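Local coordinates for protein ABC sugar (Ribose) transporter, periplasmic substrate-binding subunit (Rhodobacter sphaeroides, PDB 3L49) that probably binds a sugar, possibly ribose, in the periplasm and delivers it to an ABC transporter, at residues N46-T49 and Q50-Q53; I54-L57 and I58-P62; V137-C140 and K141-D145; K148-L151 and E152-D156; G205-Q208 and A209-A213. One frame throughout, in Å; residues are numbered along the deposited sequence.

Interaction 1 (N46-T49 and Q50-Q53); sequences NDQT and QVSQ
A chi1 of -59° at Thr-49 sets CG2 anti to the backbone N, and from there the methyl lies against the amide of Gln-53, whose side chain runs extended beyond CG and points the same way. The two side chains lie next to each other one turn apart near the start of helix 47-60, the helix of a beta-alpha-beta crossover in a Rossmann-like lobe of the type I periplasmic binding protein fold. CG2 of Thr-49 is 3.6 Å from Gln-53 NE2. That amide nitrogen donates to the backbone oxygen of Asp-42 at the end of strand 37-42, which fixes its rotation and ties the helix to the sheet edge. With an alanine in place of Gln-53, the Asp-42 carbonyl would probably lose this donor and the Thr-49 methyl its flat neighbour. Backbone bonds run from i to i-4: Val-51 N to Asp-47 O is 3.1 Å and Gln-53 N to Thr-49 O 2.8 Å. Ser-52 holds its OG between the backbone N and the carbonyl carbon (chi1 68°), from where it gives Thr-49 O a second bond of 2.8 Å. Inward, Gln-50 reaches Thr-11 OG1 and Val-51 meets Trp-78 of helix 72-84. Asn-46 is the N-cap. Its OD1 takes Thr-49 N at 2.7 Å with the donor modestly tilted from the carbonyl plane, while Thr-49 OG1, also at 2.7 Å from OD1, sits above that plane, 37° out of it.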
loop_
_atom_site.group_PDB
_atom_site.type_symbol
_atom_site.label_atom_id
_atom_site.label_comp_id
_atom_site.label_asym_id
_atom_site.label_seq_id
_atom_site.Cartn_x
_atom_site.Cartn_y
_atom_site.Cartn_z
ATOM N N ASN A 46 -1.418 8.319 -13.385
ATOM C CA ASN A 46 -1.514 9.740 -13.652
ATOM C C ASN A 46 -2.634 10.318 -12.813
ATOM O O ASN A 46 -3.774 9.853 -12.902
ATOM C CB ASN A 46 -1.786 9.981 -15.138
ATOM C CG ASN A 46 -1.795 11.446 -15.492
ATOM O OD1 ASN A 46 -2.852 12.044 -15.665
ATOM N ND2 ASN A 46 -0.614 12.043 -15.570
ATOM N N ASP A 47 -2.303 11.320 -11.998
ATOM C CA ASP A 47 -3.277 11.975 -11.110
ATOM C C ASP A 47 -4.350 12.747 -11.873
ATOM O O ASP A 47 -5.532 12.723 -11.501
ATOM C CB ASP A 47 -2.573 12.914 -10.127
ATOM C CG ASP A 47 -1.841 12.166 -9.023
ATOM O OD1 ASP A 47 -0.590 12.150 -9.036
ATOM O OD2 ASP A 47 -2.512 11.586 -8.144
ATOM N N GLN A 48 -3.924 13.411 -12.948
ATOM C CA GLN A 48 -4.796 14.255 -13.745
ATOM C C GLN A 48 -5.812 13.424 -14.524
ATOM O O GLN A 48 -6.944 13.871 -14.750
ATOM C CB GLN A 48 -3.960 15.122 -14.688
ATOM C CG GLN A 48 -4.188 16.619 -14.504
ATOM C CD GLN A 48 -3.715 17.116 -13.142
ATOM O OE1 GLN A 48 -4.523 17.507 -12.294
ATOM N NE2 GLN A 48 -2.403 17.082 -12.919
ATOM N N THR A 49 -5.400 12.217 -14.924
ATOM C CA THR A 49 -6.300 11.235 -15.541
ATOM C C THR A 49 -7.392 10.835 -14.556
ATOM O O THR A 49 -8.584 10.871 -14.905
ATOM C CB THR A 49 -5.547 9.978 -16.034
ATOM O OG1 THR A 49 -4.562 10.361 -16.994
ATOM C CG2 THR A 49 -6.507 8.972 -16.694
ATOM N N GLN A 50 -6.981 10.495 -13.327
ATOM C CA GLN A 50 -7.913 10.096 -12.262
ATOM C C GLN A 50 -8.986 11.153 -12.008
ATOM O O GLN A 50 -10.172 10.822 -11.911
ATOM C CB GLN A 50 -7.177 9.759 -10.957
ATOM C CG GLN A 50 -8.132 9.413 -9.804
ATOM C CD GLN A 50 -7.587 8.379 -8.846
ATOM O OE1 GLN A 50 -6.467 8.505 -8.353
ATOM N NE2 GLN A 50 -8.391 7.351 -8.566
ATOM N N VAL A 51 -8.540 12.409 -11.903
ATOM C CA VAL A 51 -9.404 13.584 -11.793
ATOM C C VAL A 51 -10.524 13.592 -12.846
ATOM O O VAL A 51 -11.706 13.681 -12.499
ATOM C CB VAL A 51 -8.572 14.888 -11.878
ATOM C CG1 VAL A 51 -9.477 16.111 -11.978
ATOM C CG2 VAL A 51 -7.658 15.013 -10.675
ATOM N N SER A 52 -10.154 13.463 -14.119
ATOM C CA SER A 52 -11.148 13.443 -15.189
ATOM C C SER A 52 -11.970 12.153 -15.189
ATOM O O SER A 52 -13.144 12.156 -15.571
ATOM C CB SER A 52 -10.490 13.668 -16.550
ATOM O OG SER A 52 -9.674 12.570 -16.908
ATOM N N GLN A 53 -11.359 11.055 -14.746
ATOM C CA GLN A 53 -12.087 9.799 -14.578
ATOM C C GLN A 53 -13.157 9.887 -13.493
ATOM O O GLN A 53 -14.221 9.280 -13.617
ATOM C CB GLN A 53 -11.124 8.654 -14.322
ATOM C CG GLN A 53 -10.615 8.042 -15.600
ATOM C CD GLN A 53 -9.421 7.158 -15.389
ATOM O OE1 GLN A 53 -8.826 7.145 -14.314
ATOM N NE2 GLN A 53 -9.050 6.415 -16.423
#

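Interaction 2 (I54-L57 and I58-P62); sequences IQTL and IAQKP
Leu-57, Ile-58 and Gln-60 carry this last part of helix 47-60. Leu-57 CD2 meets Gln-60 NE2 at 3.9 Å, the two side chains passing at a slant, while the leucine also packs on Ile-39, Leu-41 and Thr-11 of the sheet. Ile-58 has CG1 anti to its carbonyl carbon (chi1 -67°), which carries CD1 back along the helix to Ile-54 CG2 at 3.8 Å. Both isoleucines then pack on Ile-82 of helix 72-84. Gln-60 lies alongside Thr-56 and points the same way, its amide against the threonine methyl, with NE2 3.5 Å from CG2. The Thr-56 hydroxyl turns instead to Ser-52 O, one turn earlier. The backbone loosens toward the end. Ile-58 N to Ile-54 O is short and straight at 2.8 Å, whereas Gln-60 N makes weak bonds to Thr-56 O and to Leu-57 O. Lys-61 then takes a positive phi of 48°, and Pro-62, which has no N-H to offer, lays its CD 3.1 Å from Leu-57 O before the chain enters strand 64-68. Apolar carbons thus face the sheet and the neighbouring helix, while the glutamine amide rests on the Thr-56 and Leu-57 methyls. Across the two segments the side chains meet by van der Waals contact, and the bonds that join them are those of the helical backbone.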
loop_
_atom_site.group_PDB
_atom_site.type_symbol
_atom_site.label_atom_id
_atom_site.label_comp_id
_atom_site.label_asym_id
_atom_site.label_seq_id
_atom_site.Cartn_x
_atom_site.Cartn_y
_atom_site.Cartn_z
ATOM N N ILE A 54 -12.880 10.665 -12.449
ATOM C CA ILE A 54 -13.888 11.012 -11.448
ATOM C C ILE A 54 -15.024 11.865 -12.066
ATOM O O ILE A 54 -16.214 11.559 -11.871
ATOM C CB ILE A 54 -13.235 11.696 -10.206
ATOM C CG1 ILE A 54 -12.418 10.673 -9.402
ATOM C CG2 ILE A 54 -14.284 12.348 -9.316
ATOM C CD1 ILE A 54 -11.458 11.282 -8.389
ATOM N N GLN A 55 -14.639 12.902 -12.828
ATOM C CA GLN A 55 -15.572 13.797 -13.535
ATOM C C GLN A 55 -16.548 13.018 -14.397
ATOM O O GLN A 55 -17.753 13.275 -14.370
ATOM C CB GLN A 55 -14.819 14.785 -14.426
ATOM C CG GLN A 55 -13.981 15.814 -13.684
ATOM C CD GLN A 55 -13.136 16.669 -14.614
ATOM O OE1 GLN A 55 -12.822 16.275 -15.736
ATOM N NE2 GLN A 55 -12.762 17.847 -14.147
ATOM N N THR A 56 -15.999 12.077 -15.162
ATOM C CA THR A 56 -16.755 11.100 -15.944
ATOM C C THR A 56 -17.800 10.365 -15.110
ATOM O O THR A 56 -18.984 10.326 -15.475
ATOM C CB THR A 56 -15.796 10.054 -16.520
ATOM O OG1 THR A 56 -14.808 10.713 -17.319
ATOM C CG2 THR A 56 -16.544 9.027 -17.353
ATOM N N LEU A 57 -17.347 9.799 -13.989
ATOM C CA LEU A 57 -18.200 9.023 -13.093
ATOM C C LEU A 57 -19.319 9.857 -12.501
ATOM O O LEU A 57 -20.466 9.404 -12.478
ATOM C CB LEU A 57 -17.380 8.361 -11.983
ATOM C CG LEU A 57 -16.508 7.155 -12.352
ATOM C CD1 LEU A 57 -15.640 6.720 -11.164
ATOM C CD2 LEU A 57 -17.337 5.982 -12.882
ATOM N N ILE A 58 -18.985 11.071 -12.049
ATOM C CA ILE A 58 -19.977 12.023 -11.529
ATOM C C ILE A 58 -21.073 12.283 -12.563
ATOM O O ILE A 58 -22.269 12.185 -12.259
ATOM C CB ILE A 58 -19.327 13.370 -11.095
ATOM C CG1 ILE A 58 -18.426 13.160 -9.876
ATOM C CG2 ILE A 58 -20.404 14.440 -10.791
ATOM C CD1 ILE A 58 -17.557 14.349 -9.537
ATOM N N ALA A 59 -20.638 12.572 -13.789
ATOM C CA ALA A 59 -21.526 12.862 -14.912
ATOM C C ALA A 59 -22.306 11.638 -15.396
ATOM O O ALA A 59 -23.335 11.788 -16.051
ATOM C CB ALA A 59 -20.729 13.481 -16.060
ATOM N N GLN A 60 -21.818 10.436 -15.080
ATOM C CA GLN A 60 -22.518 9.196 -15.445
ATOM C C GLN A 60 -23.538 8.743 -14.406
ATOM O O GLN A 60 -24.315 7.818 -14.664
ATOM C CB GLN A 60 -21.531 8.071 -15.730
ATOM C CG GLN A 60 -20.954 8.116 -17.135
ATOM C CD GLN A 60 -19.808 7.147 -17.340
ATOM O OE1 GLN A 60 -19.607 6.640 -18.441
ATOM N NE2 GLN A 60 -19.049 6.887 -16.282
ATOM N N LYS A 61 -23.527 9.405 -13.245
ATOM C CA LYS A 61 -24.461 9.149 -12.137
ATOM C C LYS A 61 -24.629 7.659 -11.773
ATOM O O LYS A 61 -25.691 7.071 -12.029
ATOM C CB LYS A 61 -25.827 9.787 -12.422
ATOM C CG LYS A 61 -25.811 11.298 -12.511
ATOM C CD LYS A 61 -27.098 11.811 -13.144
ATOM C CE LYS A 61 -27.099 13.326 -13.244
ATOM N NZ LYS A 61 -25.990 13.822 -14.109
ATOM N N PRO A 62 -23.586 7.041 -11.176
ATOM C CA PRO A 62 -23.764 5.655 -10.774
ATOM C C PRO A 62 -24.453 5.583 -9.412
ATOM O O PRO A 62 -24.632 6.614 -8.744
ATOM C CB PRO A 62 -22.323 5.117 -10.695
ATOM C CG PRO A 62 -21.404 6.313 -10.844
ATOM C CD PRO A 62 -22.250 7.540 -10.804
#

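Interaction 3 (V137-C140 and K141-D145); sequences VPVC and KIRYD
The Arg-143 guanidinium lies flat over Val-139, whose CG2 stands 3.5 Å above one of its faces, offset toward the rim. Cys-140 SG approaches NH1 obliquely at 4.1 Å. Around the group, NE donates to Asn-107 OD1 and NH1 to an oxygen of a bound unidentified molecule, with a weak further bond to Cys-198 O. This is the first part of helix 138-152, in the beta-alpha-beta unit between strands 126-131 and 157-159 of a type I periplasmic binding protein. The bound molecule may come from the crystallisation liquor, and its position is only consistent with a site in the interlobe cleft. CG is anti to the carbonyl carbon (chi1 -76°), and the chain runs extended to NE, keeping Arg-143 beside Val-139 with CD 3.3 Å from Val-139 O. A leucine in place of Arg-143 would probably leave Asn-107 OD1 and the oxygen of the bound molecule without their donor. Cys-140 forms a disulfide with Cys-198, fastening the helix start to the chain just after strand 194-197. Tyr-144, one turn on, sets its ring at about 90° to that of Tyr-135 and bonds through OH to Glu-163. Val-137 is the N-cap residue, and its O receives Lys-141 N at 3.0 Å. Between side chains, the nearest approach of valine to arginine is Val-139 CG2 to Arg-143 NH1, at 3.6 Å.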
loop_
_atom_site.group_PDB
_atom_site.type_symbol
_atom_site.label_atom_id
_atom_site.label_comp_id
_atom_site.label_asym_id
_atom_site.label_seq_id
_atom_site.Cartn_x
_atom_site.Cartn_y
_atom_site.Cartn_z
ATOM N N VAL A 137 0.024 9.229 0.519
ATOM C CA VAL A 137 -0.921 8.120 0.485
ATOM C C VAL A 137 -1.180 7.716 1.939
ATOM O O VAL A 137 -0.232 7.382 2.658
ATOM C CB VAL A 137 -0.360 6.930 -0.334
ATOM C CG1 VAL A 137 -1.373 5.810 -0.450
ATOM C CG2 VAL A 137 0.052 7.398 -1.709
ATOM N N PRO A 138 -2.454 7.789 2.387
ATOM C CA PRO A 138 -2.905 7.480 3.755
ATOM C C PRO A 138 -2.271 6.252 4.427
ATOM O O PRO A 138 -1.777 6.375 5.550
ATOM C CB PRO A 138 -4.416 7.287 3.583
ATOM C CG PRO A 138 -4.766 8.227 2.495
ATOM C CD PRO A 138 -3.582 8.241 1.548
ATOM N N VAL A 139 -2.270 5.099 3.751
ATOM C CA VAL A 139 -1.719 3.866 4.337
ATOM C C VAL A 139 -0.202 3.913 4.548
ATOM O O VAL A 139 0.314 3.359 5.517
ATOM C CB VAL A 139 -2.142 2.581 3.573
ATOM C CG1 VAL A 139 -3.653 2.494 3.500
ATOM C CG2 VAL A 139 -1.526 2.509 2.161
ATOM N N CYS A 140 0.501 4.627 3.680
ATOM C CA CYS A 140 1.939 4.784 3.819
ATOM C C CYS A 140 2.287 5.806 4.890
ATOM O O CYS A 140 3.360 5.742 5.492
ATOM C CB CYS A 140 2.562 5.160 2.474
ATOM S SG CYS A 140 2.768 3.744 1.357
ATOM N N LYS A 141 1.374 6.748 5.111
ATOM C CA LYS A 141 1.474 7.722 6.203
ATOM C C LYS A 141 1.419 6.996 7.541
ATOM O O LYS A 141 2.233 7.263 8.428
ATOM C CB LYS A 141 0.330 8.739 6.093
ATOM C CG LYS A 141 0.488 10.020 6.898
ATOM C CD LYS A 141 -0.328 10.002 8.177
ATOM C CE LYS A 141 -0.352 11.368 8.829
ATOM N NZ LYS A 141 -1.303 12.269 8.123
ATOM N N ILE A 142 0.467 6.065 7.664
ATOM C CA ILE A 142 0.308 5.258 8.870
ATOM C C ILE A 142 1.519 4.347 9.060
ATOM O O ILE A 142 2.122 4.332 10.137
ATOM C CB ILE A 142 -0.995 4.418 8.848
ATOM C CG1 ILE A 142 -2.233 5.325 8.744
ATOM C CG2 ILE A 142 -1.078 3.530 10.091
ATOM C CD1 ILE A 142 -3.520 4.592 8.278
ATOM N N ARG A 143 1.892 3.618 8.005
ATOM C CA ARG A 143 3.034 2.699 8.056
ATOM C C ARG A 143 4.344 3.386 8.452
ATOM O O ARG A 143 5.120 2.842 9.231
ATOM C CB ARG A 143 3.194 1.960 6.731
ATOM C CG ARG A 143 2.185 0.847 6.506
ATOM C CD ARG A 143 2.056 0.572 5.024
ATOM N NE ARG A 143 0.851 -0.174 4.673
ATOM C CZ ARG A 143 0.448 -0.388 3.426
ATOM N NH1 ARG A 143 1.155 0.095 2.416
ATOM N NH2 ARG A 143 -0.657 -1.097 3.184
ATOM N N TYR A 144 4.569 4.589 7.935
ATOM C CA TYR A 144 5.743 5.374 8.304
ATOM C C TYR A 144 5.681 5.881 9.741
ATOM O O TYR A 144 6.677 5.790 10.463
ATOM C CB TYR A 144 5.947 6.541 7.336
ATOM C CG TYR A 144 7.137 7.406 7.676
ATOM C CD1 TYR A 144 8.426 7.030 7.286
ATOM C CD2 TYR A 144 6.979 8.595 8.396
ATOM C CE1 TYR A 144 9.528 7.819 7.603
ATOM C CE2 TYR A 144 8.068 9.392 8.713
ATOM C CZ TYR A 144 9.334 8.993 8.317
ATOM O OH TYR A 144 10.409 9.770 8.629
ATOM N N ASP A 145 4.527 6.421 10.142
ATOM C CA ASP A 145 4.347 6.960 11.500
ATOM C C ASP A 145 4.599 5.928 12.601
ATOM O O ASP A 145 5.248 6.237 13.610
ATOM C CB ASP A 145 2.949 7.559 11.682
ATOM C CG ASP A 145 2.803 8.938 11.041
ATOM O OD1 ASP A 145 1.650 9.383 10.853
ATOM O OD2 ASP A 145 3.826 9.580 10.724
#

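Interaction 4 (K148-L151 and E152-D156); sequences KYVL and EAFPD
Val-150 O meets the ring of Phe-154 at its edge and in its plane, 3.3 Å from CD1, and this is the close-packed side of the turn where helix 138-152 gives way to loop. The phenylalanine has CG anti to its own carbonyl carbon (chi1 -60°), which turns the ring back to the Val-150 carbonyl. CE1 comes more loosely to Val-150 CG1, at 4.5 Å. Both residues lean on helix 107-122, Val-150 on Ala-115 and Leu-116, Phe-154 on Val-119, while Leu-151 is buried against Val-157 and Ile-159 of strand 157-159. The backbone winds tighter here, with bonds reaching three residues back: Ala-153 N to Val-150 O is 3.2 Å and Phe-154 N to Leu-151 O 3.1 Å. Glu-152 N splits its hydrogen weakly between Lys-148 O and Tyr-149 O. The other side faces solvent. There Glu-152 stretches back along the helix and crosses Tyr-149 at a slant, OE2 3.5 Å from CD2, with ring and carboxylate planes 82° apart. Lys-148 NZ stays 6.4 Å from Glu-152 OE1, too far for a salt bridge. Charge therefore probably contributes little directly: the carboxylate lies on an exposed side of the turn, with no salt bridge to Lys-148 and at most a distant pull from it, while the apolar face and the backbone bonds hold the turn in the beta-alpha-beta unit.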
loop_
_atom_site.group_PDB
_atom_site.type_symbol
_atom_site.label_atom_id
_atom_site.label_comp_id
_atom_site.label_asym_id
_atom_site.label_seq_id
_atom_site.Cartn_x
_atom_site.Cartn_y
_atom_site.Cartn_z
ATOM N N LYS A 148 8.319 5.081 12.920
ATOM C CA LYS A 148 9.070 6.139 13.558
ATOM C C LYS A 148 8.772 6.198 15.056
ATOM O O LYS A 148 9.686 6.394 15.864
ATOM C CB LYS A 148 8.816 7.477 12.855
ATOM C CG LYS A 148 9.770 8.579 13.306
ATOM C CD LYS A 148 10.587 9.141 12.159
ATOM C CE LYS A 148 10.026 10.449 11.657
ATOM N NZ LYS A 148 10.234 11.599 12.582
ATOM N N TYR A 149 7.505 5.984 15.417
ATOM C CA TYR A 149 7.091 5.940 16.825
ATOM C C TYR A 149 7.785 4.806 17.604
ATOM O O TYR A 149 8.322 5.031 18.690
ATOM C CB TYR A 149 5.558 5.849 16.949
ATOM C CG TYR A 149 5.069 5.898 18.383
ATOM C CD1 TYR A 149 4.441 4.794 18.966
ATOM C CD2 TYR A 149 5.267 7.037 19.171
ATOM C CE1 TYR A 149 3.995 4.831 20.294
ATOM C CE2 TYR A 149 4.834 7.079 20.498
ATOM C CZ TYR A 149 4.196 5.976 21.049
ATOM O OH TYR A 149 3.781 6.015 22.361
ATOM N N VAL A 150 7.780 3.604 17.027
ATOM C CA VAL A 150 8.484 2.433 17.559
ATOM C C VAL A 150 9.989 2.668 17.746
ATOM O O VAL A 150 10.571 2.269 18.768
ATOM C CB VAL A 150 8.225 1.188 16.661
ATOM C CG1 VAL A 150 9.286 0.114 16.845
ATOM C CG2 VAL A 150 6.854 0.619 16.953
ATOM N N LEU A 151 10.601 3.348 16.778
ATOM C CA LEU A 151 12.038 3.623 16.804
ATOM C C LEU A 151 12.454 4.628 17.866
ATOM O O LEU A 151 13.624 4.648 18.264
ATOM C CB LEU A 151 12.547 4.052 15.422
ATOM C CG LEU A 151 13.278 2.978 14.609
ATOM C CD1 LEU A 151 12.375 1.802 14.236
ATOM C CD2 LEU A 151 13.915 3.577 13.366
ATOM N N GLU A 152 11.501 5.440 18.329
ATOM C CA GLU A 152 11.709 6.356 19.452
ATOM C C GLU A 152 12.148 5.618 20.713
ATOM O O GLU A 152 12.959 6.135 21.481
ATOM C CB GLU A 152 10.441 7.146 19.774
ATOM C CG GLU A 152 10.009 8.172 18.734
ATOM C CD GLU A 152 8.627 8.763 19.030
ATOM O OE1 GLU A 152 7.998 9.322 18.101
ATOM O OE2 GLU A 152 8.165 8.666 20.189
ATOM N N ALA A 153 11.616 4.411 20.913
ATOM C CA ALA A 153 11.925 3.594 22.088
ATOM C C ALA A 153 13.336 2.986 22.069
ATOM O O ALA A 153 13.826 2.509 23.096
ATOM C CB ALA A 153 10.871 2.497 22.261
ATOM N N PHE A 154 13.979 3.012 20.904
ATOM C CA PHE A 154 15.293 2.406 20.718
ATOM C C PHE A 154 16.315 3.458 20.268
ATOM O O PHE A 154 16.471 3.711 19.068
ATOM C CB PHE A 154 15.200 1.238 19.729
ATOM C CG PHE A 154 14.260 0.142 20.178
ATOM C CD1 PHE A 154 12.902 0.168 19.830
ATOM C CD2 PHE A 154 14.727 -0.903 20.961
ATOM C CE1 PHE A 154 12.020 -0.840 20.264
ATOM C CE2 PHE A 154 13.855 -1.925 21.393
ATOM C CZ PHE A 154 12.500 -1.888 21.043
ATOM N N PRO A 155 17.020 4.076 21.238
ATOM C CA PRO A 155 17.939 5.186 20.943
ATOM C C PRO A 155 19.120 4.793 20.055
ATOM O O PRO A 155 19.705 5.662 19.413
ATOM C CB PRO A 155 18.426 5.627 22.331
ATOM C CG PRO A 155 18.231 4.436 23.203
ATOM C CD PRO A 155 16.998 3.755 22.680
ATOM N N ASP A 156 19.442 3.500 20.007
ATOM C CA ASP A 156 20.528 2.990 19.168
ATOM C C ASP A 156 20.057 2.481 17.803
ATOM O O ASP A 156 20.859 1.959 17.022
ATOM C CB ASP A 156 21.316 1.896 19.901
ATOM C CG ASP A 156 22.368 2.456 20.847
ATOM O OD1 ASP A 156 22.712 3.654 20.743
ATOM O OD2 ASP A 156 22.866 1.685 21.696
#

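Interaction 5 (G205-Q208 and A209-A213); sequences GATQ and ALQAA
Four backbone hydrogen bonds join Gly-205, Ala-206, Thr-207 and Gln-208 to the residues four further along helix 200-212. They are regular: Ala-209 N to Gly-205 O is 3.0 Å, Leu-210 N to Ala-206 O 3.1 Å, and Ala-212 N to Gln-208 O 2.9 Å, all close to straight. Side-chain carbons of the second segment touch these same carbonyl oxygens. Leu-210 has CG anti to its carbonyl carbon (chi1 -69°), which lays CG 3.4 Å from Ala-206 O; the side chain also packs on Ile-218 and Thr-220. Ala-209 CB sits 3.6 Å from Gly-205 O. Small residues are prominent in this part of the helix, and Ala-206 packs on Val-179 of helix 171-185 as well as on Thr-220. Side chain to side chain, the segments meet loosely. Thr-207 and Gln-211 lie alongside each other and point the same way, the methyl CG2 4.2 Å from NE2. Gln-211, bent at chi2 (130°), draws its amide back over the turn, with NE2 3.9 Å from Thr-207 O, and also touches Pro-239. Polar side-chain bonds turn away from this pair: buried Thr-207 OG1 is hydrogen-bonded to Met-203 O and to the hydroxyl of Thr-220, so the helix is pinned directly to strand 219-222. This is the helix of a beta-alpha-beta unit, between strands 194-197 and 219-222, packed on the parallel sheet as in the Rossmann-like lobes of type I periplasmic binding proteins.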
loop_
_atom_site.group_PDB
_atom_site.type_symbol
_atom_site.label_atom_id
_atom_site.label_comp_id
_atom_site.label_asym_id
_atom_site.label_seq_id
_atom_site.Cartn_x
_atom_site.Cartn_y
_atom_site.Cartn_z
ATOM N N GLY A 205 13.917 -4.504 -5.471
ATOM C CA GLY A 205 15.133 -3.892 -5.986
ATOM C C GLY A 205 16.247 -3.770 -4.971
ATOM O O GLY A 205 17.402 -4.077 -5.273
ATOM N N ALA A 206 15.899 -3.332 -3.764
ATOM C CA ALA A 206 16.882 -3.136 -2.687
ATOM C C ALA A 206 17.582 -4.443 -2.328
ATOM O O ALA A 206 18.796 -4.471 -2.141
ATOM C CB ALA A 206 16.216 -2.520 -1.456
ATOM N N THR A 207 16.804 -5.520 -2.278
ATOM C CA THR A 207 17.309 -6.870 -2.029
ATOM C C THR A 207 18.264 -7.321 -3.131
ATOM O O THR A 207 19.356 -7.823 -2.833
ATOM C CB THR A 207 16.142 -7.868 -1.893
ATOM O OG1 THR A 207 15.182 -7.338 -0.976
ATOM C CG2 THR A 207 16.613 -9.225 -1.391
ATOM N N GLN A 208 17.851 -7.129 -4.391
ATOM C CA GLN A 208 18.677 -7.460 -5.557
ATOM C C GLN A 208 20.043 -6.762 -5.521
ATOM O O GLN A 208 21.074 -7.401 -5.786
ATOM C CB GLN A 208 17.937 -7.119 -6.842
ATOM C CG GLN A 208 16.876 -8.146 -7.256
ATOM C CD GLN A 208 15.916 -7.613 -8.314
ATOM O OE1 GLN A 208 14.976 -8.305 -8.723
ATOM N NE2 GLN A 208 16.144 -6.372 -8.757
ATOM N N ALA A 209 20.039 -5.471 -5.156
ATOM C CA ALA A 209 21.253 -4.662 -5.015
ATOM C C ALA A 209 22.205 -5.159 -3.929
ATOM O O ALA A 209 23.413 -5.226 -4.154
ATOM C CB ALA A 209 20.890 -3.190 -4.759
ATOM N N LEU A 210 21.660 -5.484 -2.755
ATOM C CA LEU A 210 22.450 -6.004 -1.629
ATOM C C LEU A 210 23.079 -7.337 -1.975
ATOM O O LEU A 210 24.229 -7.604 -1.619
ATOM C CB LEU A 210 21.572 -6.190 -0.382
ATOM C CG LEU A 210 21.011 -4.962 0.341
ATOM C CD1 LEU A 210 20.047 -5.408 1.437
ATOM C CD2 LEU A 210 22.122 -4.080 0.914
ATOM N N GLN A 211 22.294 -8.167 -2.659
ATOM C CA GLN A 211 22.738 -9.452 -3.161
ATOM C C GLN A 211 23.912 -9.283 -4.126
ATOM O O GLN A 211 24.952 -9.920 -3.961
ATOM C CB GLN A 211 21.567 -10.152 -3.841
ATOM C CG GLN A 211 21.635 -11.639 -3.796
ATOM C CD GLN A 211 20.346 -12.261 -3.298
ATOM O OE1 GLN A 211 20.373 -13.295 -2.631
ATOM N NE2 GLN A 211 19.210 -11.635 -3.614
ATOM N N ALA A 212 23.754 -8.388 -5.100
ATOM C CA ALA A 212 24.822 -8.066 -6.046
ATOM C C ALA A 212 26.072 -7.463 -5.372
ATOM O O ALA A 212 27.189 -7.594 -5.893
ATOM C CB ALA A 212 24.302 -7.139 -7.144
ATOM N N ALA A 213 25.881 -6.824 -4.215
ATOM C CA ALA A 213 26.995 -6.245 -3.459
ATOM C C ALA A 213 27.662 -7.276 -2.558
ATOM O O ALA A 213 28.710 -7.011 -1.977
ATOM C CB ALA A 213 26.525 -5.055 -2.652
#

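The five contacts follow one another along the chain and sit on three helices flanking parallel sheet. Interactions 1 and 2 are successive parts of helix 47-60, their centres about 13 Å apart, in the lobe that holds strands 7-12, 37-42 and 64-68. Interactions 3 and 4 share helix 138-152, with centres about 17 Å apart, and interaction 5 lies on helix 200-212, all in the second lobe. Interaction 3 comes nearest the middle of the chain and a bound unidentified molecule, its centre about 22 Å from that of interaction 1, whereas interactions 2 and 4, centres about 46 Å apart, mark far ends. Such a two-lobed layout is consistent with ligand capture in a cleft between the lobes.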